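Local coordinates for protein glutamate receptor 1 (Adineta vaga, PDB 4IO7) that binds amino acids such as glutamate and phenylalanine in its ligand-binding domain and probably couples their binding to the opening of a membrane ion channel, at residues L10-I15 with I81-I86; S66-V71 with S90-I95; I86-A91 with K204-I209. One frame throughout, in Å; residues are numbered along the deposited sequence.

Interaction 1 (L10-I15 with I81-I86). With PHE (phenylalanine), chain F.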
loop_
_atom_site.group_PDB
_atom_site.type_symbol
_atom_site.label_atom_id
_atom_site.label_comp_id
_atom_site.label_asym_id
_atom_site.label_seq_id
_atom_site.Cartn_x
_atom_site.Cartn_y
_atom_site.Cartn_z
ATOM N N LEU B 10 1.633 25.595 3.273
ATOM C CA LEU B 10 0.707 24.532 3.666
ATOM C C LEU B 10 0.650 24.451 5.163
ATOM O O LEU B 10 1.667 24.295 5.822
ATOM C CB LEU B 10 1.166 23.173 3.139
ATOM C CG LEU B 10 1.094 22.874 1.643
ATOM C CD1 LEU B 10 1.602 21.470 1.433
ATOM C CD2 LEU B 10 -0.330 23.041 1.049
ATOM N N ARG B 11 -0.556 24.557 5.708
ATOM C CA ARG B 11 -0.783 24.212 7.094
ATOM C C ARG B 11 -0.935 22.688 7.158
ATOM O O ARG B 11 -1.874 22.104 6.599
ATOM C CB ARG B 11 -2.013 24.929 7.653
ATOM C CG ARG B 11 -2.092 24.908 9.182
ATOM C CD ARG B 11 -2.913 26.079 9.712
ATOM N NE ARG B 11 -3.988 25.652 10.603
ATOM C CZ ARG B 11 -5.067 26.381 10.874
ATOM N NH1 ARG B 11 -5.231 27.583 10.318
ATOM N NH2 ARG B 11 -5.995 25.906 11.698
ATOM N N ILE B 12 0.020 22.068 7.830
ATOM C CA ILE B 12 0.170 20.640 7.878
ATOM C C ILE B 12 -0.162 20.172 9.280
ATOM O O ILE B 12 0.576 20.441 10.242
ATOM C CB ILE B 12 1.631 20.210 7.575
ATOM C CG1 ILE B 12 2.079 20.709 6.198
ATOM C CG2 ILE B 12 1.742 18.704 7.589
ATOM C CD1 ILE B 12 3.522 20.402 5.914
ATOM N N GLY B 13 -1.265 19.457 9.400
ATOM C CA GLY B 13 -1.656 18.864 10.667
ATOM C C GLY B 13 -0.858 17.611 10.959
ATOM O O GLY B 13 -0.675 16.769 10.076
ATOM N N VAL B 14 -0.334 17.518 12.182
ATOM C CA VAL B 14 0.360 16.321 12.649
ATOM C C VAL B 14 -0.234 15.918 14.009
ATOM O O VAL B 14 -0.866 16.725 14.686
ATOM C CB VAL B 14 1.898 16.524 12.736
ATOM C CG1 VAL B 14 2.448 16.895 11.377
ATOM C CG2 VAL B 14 2.264 17.576 13.787
ATOM N N ILE B 15 -0.050 14.666 14.397
ATOM C CA ILE B 15 -0.671 14.151 15.611
ATOM C C ILE B 15 0.361 13.327 16.371
ATOM O O ILE B 15 1.100 12.532 15.779
ATOM C CB ILE B 15 -1.963 13.345 15.250
ATOM C CG1 ILE B 15 -2.688 12.875 16.504
ATOM C CG2 ILE B 15 -1.672 12.165 14.327
ATOM C CD1 ILE B 15 -4.074 12.523 16.228
ATOM N N ILE B 81 -3.130 19.892 4.595
ATOM C CA ILE B 81 -2.877 18.450 4.544
ATOM C C ILE B 81 -2.617 17.950 5.962
ATOM O O ILE B 81 -2.462 18.743 6.883
ATOM C CB ILE B 81 -1.687 18.063 3.630
ATOM C CG1 ILE B 81 -0.372 18.632 4.158
ATOM C CG2 ILE B 81 -1.927 18.505 2.183
ATOM C CD1 ILE B 81 0.823 18.134 3.356
ATOM N N ALA B 82 -2.632 16.636 6.143
ATOM C CA ALA B 82 -2.339 16.040 7.429
ATOM C C ALA B 82 -1.482 14.811 7.181
ATOM O O ALA B 82 -1.788 13.991 6.313
ATOM C CB ALA B 82 -3.597 15.698 8.185
ATOM N N ILE B 83 -0.369 14.739 7.906
ATOM C CA ILE B 83 0.625 13.697 7.709
ATOM C C ILE B 83 0.866 12.991 9.029
ATOM O O ILE B 83 1.154 13.624 10.065
ATOM C CB ILE B 83 1.991 14.267 7.239
ATOM C CG1 ILE B 83 1.822 15.111 5.982
ATOM C CG2 ILE B 83 2.973 13.128 6.999
ATOM C CD1 ILE B 83 3.122 15.663 5.430
ATOM N N GLY B 84 0.722 11.672 8.993
ATOM C CA GLY B 84 0.949 10.858 10.159
ATOM C C GLY B 84 0.696 9.399 9.865
ATOM O O GLY B 84 0.630 8.983 8.708
ATOM N N ASP B 85 0.576 8.629 10.942
ATOM C CA ASP B 85 0.210 7.247 10.856
ATOM C C ASP B 85 -1.333 7.133 10.718
ATOM O O ASP B 85 -2.017 6.612 11.587
ATOM C CB ASP B 85 0.772 6.454 12.048
ATOM C CG ASP B 85 0.487 7.069 13.409
ATOM O OD1 ASP B 85 0.150 8.272 13.555
ATOM O OD2 ASP B 85 0.667 6.294 14.392
ATOM N N ILE B 86 -1.837 7.631 9.602
ATOM C CA ILE B 86 -3.268 7.803 9.374
ATOM C C ILE B 86 -3.751 6.805 8.351
ATOM O O ILE B 86 -3.334 6.836 7.194
ATOM C CB ILE B 86 -3.576 9.219 8.859
ATOM C CG1 ILE B 86 -2.965 10.254 9.804
ATOM C CG2 ILE B 86 -5.093 9.417 8.658
ATOM C CD1 ILE B 86 -2.905 11.651 9.250
HETATM N N PHE F . -3.711 4.507 12.253
HETATM C CA PHE F . -4.872 4.715 13.155
HETATM C C PHE F . -5.941 5.522 12.445
HETATM O O PHE F . -5.654 6.232 11.469
HETATM C CB PHE F . -4.497 5.494 14.406
HETATM C CG PHE F . -3.683 4.718 15.393
HETATM C CD1 PHE F . -4.287 3.777 16.230
HETATM C CD2 PHE F . -2.301 4.960 15.518
HETATM C CE1 PHE F . -3.522 3.061 17.178
HETATM C CE2 PHE F . -1.521 4.258 16.450
HETATM C CZ PHE F . -2.124 3.299 17.270
HETATM O OXT PHE F . -7.079 5.521 12.940
HETATM O O HOH W 1 1.681 13.136 12.722
HETATM O O HOH W 2 1.543 10.595 13.700
#
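With CG1 of Ile12 set anti to its carbonyl carbon (chi1 -58°) and CG1 of Ile81 lodged between its own backbone N and carbonyl carbon (chi1 64°), the two isoleucines lie alongside each other, pointing the same way from the same face of the sheet. Ile12 CG1 meets Ile81 CG1 at 3.8 Å, while the other Ile12 branch, CG2, crosses to Ile83 CG1 at 3.9 Å. Leu10 extends this apolar face, its CD1 lying 3.9 Å from Ile81 CD1, and Val41 and Ile45 of helix 40-52 cover the Ile12-Ile83 region. Because both branches of Ile12 fill the space between Ile81, Ile83 and Ile45, cutting it back to an alanine is likely to open a gap there.

The backbones run parallel, the evidence being bridges at Ile12-Ile81 and Gly13-Ala82 and three successive hydrogen bonds. Ile81 N donates to Arg11 O, Gly13 N to Ile81 O at 2.9 Å, and Ile83 N to Gly13 O at 3.0 Å, the last almost straight in line with the carbonyl. Past Val14 the segments separate and water takes over: one molecule accepts from Ile15 N and is within hydrogen-bonding distance of Ile83 O, and a second lies between Ile15 O and Asp85 OD1, 2.7 Å from the latter. The Asp85 carboxylate is further held by Ser17 and Tyr67. Asp85 is the central residue of an inverse gamma turn, and its backbone O accepts from the amino group of the bound phenylalanine at 2.8 Å. Strand 9-14 is the middle of three parallel strands, between 55-60 and 81-82, and the chain leaving 81-82 forms one wall of the amino-acid site, an arrangement of the periplasmic-binding-protein fold that ionotropic glutamate receptors use for their ligand-binding domain.

Interaction 2 (S66-V71 with S90-I95). With PHE (phenylalanine), chain F.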
loop_
_atom_site.group_PDB
_atom_site.type_symbol
_atom_site.label_atom_id
_atom_site.label_comp_id
_atom_site.label_asym_id
_atom_site.label_seq_id
_atom_site.Cartn_x
_atom_site.Cartn_y
_atom_site.Cartn_z
ATOM N N SER B 66 -8.586 12.735 18.204
ATOM C CA SER B 66 -8.600 11.401 17.641
ATOM C C SER B 66 -8.147 11.494 16.176
ATOM O O SER B 66 -8.050 12.583 15.634
ATOM C CB SER B 66 -10.012 10.814 17.714
ATOM O OG SER B 66 -10.891 11.553 16.892
ATOM N N TYR B 67 -7.866 10.359 15.549
ATOM C CA TYR B 67 -7.463 10.364 14.151
ATOM C C TYR B 67 -8.664 10.785 13.298
ATOM O O TYR B 67 -8.545 11.578 12.373
ATOM C CB TYR B 67 -6.925 8.999 13.764
ATOM C CG TYR B 67 -5.510 8.837 14.250
ATOM C CD1 TYR B 67 -5.247 8.623 15.597
ATOM C CD2 TYR B 67 -4.437 8.956 13.381
ATOM C CE1 TYR B 67 -3.940 8.495 16.074
ATOM C CE2 TYR B 67 -3.117 8.862 13.857
ATOM C CZ TYR B 67 -2.895 8.621 15.195
ATOM O OH TYR B 67 -1.623 8.486 15.657
ATOM N N THR B 68 -9.843 10.298 13.658
ATOM C CA THR B 68 -11.053 10.776 13.031
ATOM C C THR B 68 -11.239 12.282 13.178
ATOM O O THR B 68 -11.600 12.941 12.214
ATOM C CB THR B 68 -12.299 10.061 13.650
ATOM O OG1 THR B 68 -12.296 8.700 13.205
ATOM C CG2 THR B 68 -13.598 10.750 13.224
ATOM N N GLY B 69 -10.969 12.831 14.369
ATOM C CA GLY B 69 -11.102 14.260 14.617
ATOM C C GLY B 69 -10.147 15.100 13.762
ATOM O O GLY B 69 -10.499 16.163 13.263
ATOM N N LEU B 70 -8.940 14.589 13.574
ATOM C CA LEU B 70 -7.963 15.220 12.698
ATOM C C LEU B 70 -8.448 15.278 11.215
ATOM O O LEU B 70 -8.345 16.306 10.559
ATOM C CB LEU B 70 -6.637 14.472 12.822
ATOM C CG LEU B 70 -5.551 14.999 11.882
ATOM C CD1 LEU B 70 -5.194 16.427 12.225
ATOM C CD2 LEU B 70 -4.323 14.103 11.925
ATOM N N VAL B 71 -8.971 14.168 10.714
ATOM C CA VAL B 71 -9.571 14.098 9.385
ATOM C C VAL B 71 -10.749 15.061 9.228
ATOM O O VAL B 71 -10.836 15.769 8.239
ATOM C CB VAL B 71 -9.980 12.652 9.054
ATOM C CG1 VAL B 71 -10.746 12.564 7.709
ATOM C CG2 VAL B 71 -8.743 11.777 9.026
ATOM N N SER B 90 -12.495 3.572 4.031
ATOM C CA SER B 90 -13.595 3.929 3.121
ATOM C C SER B 90 -14.420 5.115 3.646
ATOM O O SER B 90 -14.762 6.028 2.891
ATOM C CB SER B 90 -14.504 2.741 2.834
ATOM O OG SER B 90 -15.140 2.222 3.978
ATOM N N ALA B 91 -14.695 5.121 4.937
ATOM C CA ALA B 91 -15.463 6.212 5.533
ATOM C C ALA B 91 -14.698 7.555 5.450
ATOM O O ALA B 91 -15.314 8.598 5.200
ATOM C CB ALA B 91 -15.817 5.873 6.984
ATOM N N ARG B 92 -13.380 7.542 5.666
ATOM C CA ARG B 92 -12.594 8.780 5.550
ATOM C C ARG B 92 -12.548 9.237 4.101
ATOM O O ARG B 92 -12.686 10.434 3.806
ATOM C CB ARG B 92 -11.173 8.615 6.141
ATOM C CG ARG B 92 -11.187 8.409 7.672
ATOM C CD ARG B 92 -9.863 7.979 8.244
ATOM N NE ARG B 92 -9.961 7.725 9.671
ATOM C CZ ARG B 92 -8.959 7.299 10.431
ATOM N NH1 ARG B 92 -7.761 7.064 9.904
ATOM N NH2 ARG B 92 -9.151 7.119 11.733
ATOM N N ARG B 93 -12.363 8.276 3.192
ATOM C CA ARG B 93 -12.225 8.589 1.769
ATOM C C ARG B 93 -13.492 9.250 1.214
ATOM O O ARG B 93 -13.433 9.987 0.229
ATOM C CB ARG B 93 -11.847 7.339 0.963
ATOM C CG ARG B 93 -11.732 7.610 -0.555
ATOM C CD ARG B 93 -10.440 8.431 -0.887
ATOM N NE ARG B 93 -10.349 8.802 -2.315
ATOM C CZ ARG B 93 -10.878 9.910 -2.827
ATOM N NH1 ARG B 93 -11.621 10.719 -2.076
ATOM N NH2 ARG B 93 -10.728 10.200 -4.106
ATOM N N GLU B 94 -14.627 9.056 1.898
ATOM C CA GLU B 94 -15.878 9.682 1.490
ATOM C C GLU B 94 -15.759 11.205 1.662
ATOM O O GLU B 94 -16.383 11.963 0.941
ATOM C CB GLU B 94 -17.047 9.100 2.335
ATOM C CG GLU B 94 -18.402 9.559 1.988
ATOM C CD GLU B 94 -18.820 9.124 0.584
ATOM O OE1 GLU B 94 -18.797 7.906 0.281
ATOM O OE2 GLU B 94 -19.183 10.022 -0.192
ATOM N N ILE B 95 -14.916 11.657 2.590
ATOM C CA ILE B 95 -14.868 13.087 2.940
ATOM C C ILE B 95 -13.534 13.814 2.686
ATOM O O ILE B 95 -13.503 15.041 2.644
ATOM C CB ILE B 95 -15.356 13.318 4.398
ATOM C CG1 ILE B 95 -14.400 12.674 5.413
ATOM C CG2 ILE B 95 -16.773 12.771 4.540
ATOM C CD1 ILE B 95 -14.606 13.184 6.886
HETATM N N PHE F . -3.711 4.507 12.253
HETATM C CA PHE F . -4.872 4.715 13.155
HETATM C C PHE F . -5.941 5.522 12.445
HETATM O O PHE F . -5.654 6.232 11.469
HETATM C CB PHE F . -4.497 5.494 14.406
HETATM C CG PHE F . -3.683 4.718 15.393
HETATM C CD1 PHE F . -4.287 3.777 16.230
HETATM C CD2 PHE F . -2.301 4.960 15.518
HETATM C CE1 PHE F . -3.522 3.061 17.178
HETATM C CE2 PHE F . -1.521 4.258 16.450
HETATM C CZ PHE F . -2.124 3.299 17.270
HETATM O OXT PHE F . -7.079 5.521 12.940
HETATM O O HOH W 3 -12.621 8.232 10.632
#
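The site that grips the ligand's alpha-carboxylate in the amino-acid pocket is built where Arg92 reaches from helix 90-93 past the N-terminal turn of helix 67-75. Its chain is extended from CG to NE, and the carboxylate carbon of the bound phenylalanine lies at the edge of the guanidinium, in its plane. Arg92 NH1 donates to ligand O at 2.8 Å in a nearly straight bond (177°), and Arg92 NH2 donates to ligand OXT at 2.9 Å with more bend (155°). These two bonds fix both carboxylate oxygens. Arg92 NH1 also reaches Thr87 O, which should help hold the guanidinium at this angle.

Tyr67 supplies an aromatic floor. Ligand CB sits over the centre of one ring face, 3.3 Å above its plane, and the ring's OH is tied to Asp85 OD1. The ring takes this place with its CG anti to the carbonyl carbon (chi1 -79°), while its CB lies 3.6 Å from Arg92 NH2. This pairing of an arginine with an aromatic ring is the familiar ligand-carboxylate site of ionotropic glutamate receptors, in the lobe that contains both helices.

A water completes the polar side: it lies in the guanidinium plane, accepts from Arg92 NE at 2.9 Å and is hydrogen-bonded to Thr68 OG1 at 2.6 Å. Farther from the ligand the contact is apolar. Val71, crossing the arginine at about a right angle, places CG2 4.0 Å from Arg92 CD, and its other branch, CG1, meets Ile95 CD1 at 4.0 Å. Ser66 caps helix 67-75, its OG accepting from Gly69 N. Arg93 and Glu94, next along the chain, form salt bridges with Asp222 and Lys219 of the second subunit, respectively.

Interaction 3 (I86-A91 with K204-I209). With PHE (phenylalanine), chain F.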
loop_
_atom_site.group_PDB
_atom_site.type_symbol
_atom_site.label_atom_id
_atom_site.label_comp_id
_atom_site.label_asym_id
_atom_site.label_seq_id
_atom_site.Cartn_x
_atom_site.Cartn_y
_atom_site.Cartn_z
ATOM N N ILE B 86 -1.837 7.631 9.602
ATOM C CA ILE B 86 -3.268 7.803 9.374
ATOM C C ILE B 86 -3.751 6.805 8.351
ATOM O O ILE B 86 -3.334 6.836 7.194
ATOM C CB ILE B 86 -3.576 9.219 8.859
ATOM C CG1 ILE B 86 -2.965 10.254 9.804
ATOM C CG2 ILE B 86 -5.093 9.417 8.658
ATOM C CD1 ILE B 86 -2.905 11.651 9.250
ATOM N N THR B 87 -4.607 5.892 8.808
ATOM C CA THR B 87 -5.036 4.782 8.014
ATOM C C THR B 87 -6.037 5.247 6.976
ATOM O O THR B 87 -6.946 6.025 7.250
ATOM C CB THR B 87 -5.647 3.709 8.909
ATOM O OG1 THR B 87 -4.672 3.329 9.882
ATOM C CG2 THR B 87 -6.103 2.468 8.129
ATOM N N VAL B 88 -5.863 4.731 5.771
ATOM C CA VAL B 88 -6.809 5.037 4.717
ATOM C C VAL B 88 -8.038 4.137 4.889
ATOM O O VAL B 88 -7.907 2.902 4.876
ATOM C CB VAL B 88 -6.157 4.795 3.332
ATOM C CG1 VAL B 88 -7.145 5.168 2.224
ATOM C CG2 VAL B 88 -4.850 5.616 3.211
ATOM N N THR B 89 -9.229 4.730 5.076
ATOM C CA THR B 89 -10.449 3.932 5.251
ATOM C C THR B 89 -11.524 4.425 4.299
ATOM O O THR B 89 -11.489 5.588 3.847
ATOM C CB THR B 89 -11.035 3.993 6.706
ATOM O OG1 THR B 89 -11.611 5.285 6.903
ATOM C CG2 THR B 89 -9.958 3.707 7.755
ATOM N N SER B 90 -12.495 3.572 4.031
ATOM C CA SER B 90 -13.595 3.929 3.121
ATOM C C SER B 90 -14.420 5.115 3.646
ATOM O O SER B 90 -14.762 6.028 2.891
ATOM C CB SER B 90 -14.504 2.741 2.834
ATOM O OG SER B 90 -15.140 2.222 3.978
ATOM N N ALA B 91 -14.695 5.121 4.937
ATOM C CA ALA B 91 -15.463 6.212 5.533
ATOM C C ALA B 91 -14.698 7.555 5.450
ATOM O O ALA B 91 -15.314 8.598 5.200
ATOM C CB ALA B 91 -15.817 5.873 6.984
ATOM N N LYS B 204 -5.136 -5.580 7.270
ATOM C CA LYS B 204 -4.093 -5.070 6.384
ATOM C C LYS B 204 -4.613 -3.832 5.698
ATOM O O LYS B 204 -5.749 -3.806 5.226
ATOM C CB LYS B 204 -3.675 -6.121 5.363
ATOM C CG LYS B 204 -2.992 -7.314 5.989
ATOM C CD LYS B 204 -3.238 -8.588 5.204
ATOM C CE LYS B 204 -2.878 -9.820 6.035
ATOM N NZ LYS B 204 -1.414 -9.925 6.297
ATOM N N SER B 205 -3.787 -2.796 5.658
ATOM C CA SER B 205 -4.251 -1.473 5.258
ATOM C C SER B 205 -3.041 -0.629 4.854
ATOM O O SER B 205 -1.947 -1.170 4.646
ATOM C CB SER B 205 -5.010 -0.847 6.428
ATOM O OG SER B 205 -4.240 -0.942 7.626
ATOM N N THR B 206 -3.212 0.680 4.729
ATOM C CA THR B 206 -2.103 1.554 4.317
ATOM C C THR B 206 -2.264 2.870 5.054
ATOM O O THR B 206 -3.353 3.187 5.523
ATOM C CB THR B 206 -2.142 1.901 2.790
ATOM O OG1 THR B 206 -3.445 2.412 2.465
ATOM C CG2 THR B 206 -1.855 0.687 1.933
ATOM N N PHE B 207 -1.172 3.623 5.157
ATOM C CA PHE B 207 -1.201 4.988 5.627
ATOM C C PHE B 207 -1.043 5.908 4.427
ATOM O O PHE B 207 -0.258 5.624 3.526
ATOM C CB PHE B 207 -0.013 5.304 6.540
ATOM C CG PHE B 207 0.006 4.556 7.865
ATOM C CD1 PHE B 207 -1.155 4.203 8.536
ATOM C CD2 PHE B 207 1.206 4.243 8.445
ATOM C CE1 PHE B 207 -1.088 3.517 9.776
ATOM C CE2 PHE B 207 1.282 3.564 9.661
ATOM C CZ PHE B 207 0.127 3.202 10.330
ATOM N N GLY B 208 -1.722 7.045 4.454
ATOM C CA GLY B 208 -1.640 8.022 3.382
ATOM C C GLY B 208 -1.675 9.423 3.963
ATOM O O GLY B 208 -2.203 9.623 5.059
ATOM N N ILE B 209 -1.139 10.380 3.215
ATOM C CA ILE B 209 -1.315 11.793 3.535
ATOM C C ILE B 209 -2.745 12.226 3.177
ATOM O O ILE B 209 -3.251 12.006 2.056
ATOM C CB ILE B 209 -0.279 12.666 2.837
ATOM C CG1 ILE B 209 1.150 12.322 3.340
ATOM C CG2 ILE B 209 -0.600 14.174 3.074
ATOM C CD1 ILE B 209 2.301 13.003 2.486
HETATM N N PHE F . -3.711 4.507 12.253
HETATM C CA PHE F . -4.872 4.715 13.155
HETATM C C PHE F . -5.941 5.522 12.445
HETATM O O PHE F . -5.654 6.232 11.469
HETATM C CB PHE F . -4.497 5.494 14.406
HETATM C CG PHE F . -3.683 4.718 15.393
HETATM C CD1 PHE F . -4.287 3.777 16.230
HETATM C CD2 PHE F . -2.301 4.960 15.518
HETATM C CE1 PHE F . -3.522 3.061 17.178
HETATM C CE2 PHE F . -1.521 4.258 16.450
HETATM C CZ PHE F . -2.124 3.299 17.270
HETATM O OXT PHE F . -7.079 5.521 12.940
#
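Phe207 turns its ring edge to Thr87, with Thr87 CA near the ring plane and Thr87 OG1 3.6 Å from Phe207 CE1. The threonine hydroxyl lies anti to the carbonyl carbon (chi1 -57°), a setting that turns OG1 to the bound phenylalanine, whose amino N donates to it at 2.8 Å. From the backbone of the same residue, Thr87 N donates to the ligand's carboxylate O at 2.9 Å and 178°, so Thr87 meets both ends of the amino-acid backbone.

Two hydrogen bonds flank the Thr87-Phe207 pair, the only bridge between the segments: Val88 N donates to Thr206 O at 3.0 Å, and Gly208 N to Ile86 O at 3.2 Å. They fasten the ligand-binding segment to strand 200-211, which pairs with strand 97-112 in the mixed sheet of this bilobed binding-protein fold. Val88 packs on that strand through CG2, which lies 3.6 Å from Thr206 OG1 and 3.7 Å from Gly208 N. At the other end, Thr87 CG2 meets Ser205 CB, while Ser205 OG is hydrogen-bonded to Asp203 O and Asn105 ND2. Val88 also packs on Leu226 of the second subunit.

Interactions 1, 2 and 3 all touch one bound phenylalanine. The centres of the first two lie about 12 Å apart, those of the first and third about 13 Å, and those of the second and third about 9 Å. Along the chain, segments 10-15, 66-71, 81-86 and 90-95 alternate between interactions 1 and 2, and interaction 3 brings in strand 200-211 much later. Ile86 belongs to interactions 1 and 3, and Ser90 and Ala91 to interactions 2 and 3, so the run from strand 81-82 to helix 90-93 threads all three. It thereby joins the parallel sheet, helix 67-75 and the mixed sheet at the pocket, and interactions 2 and 3 also touch the second subunit, placing ligand recognition beside the dimer interface.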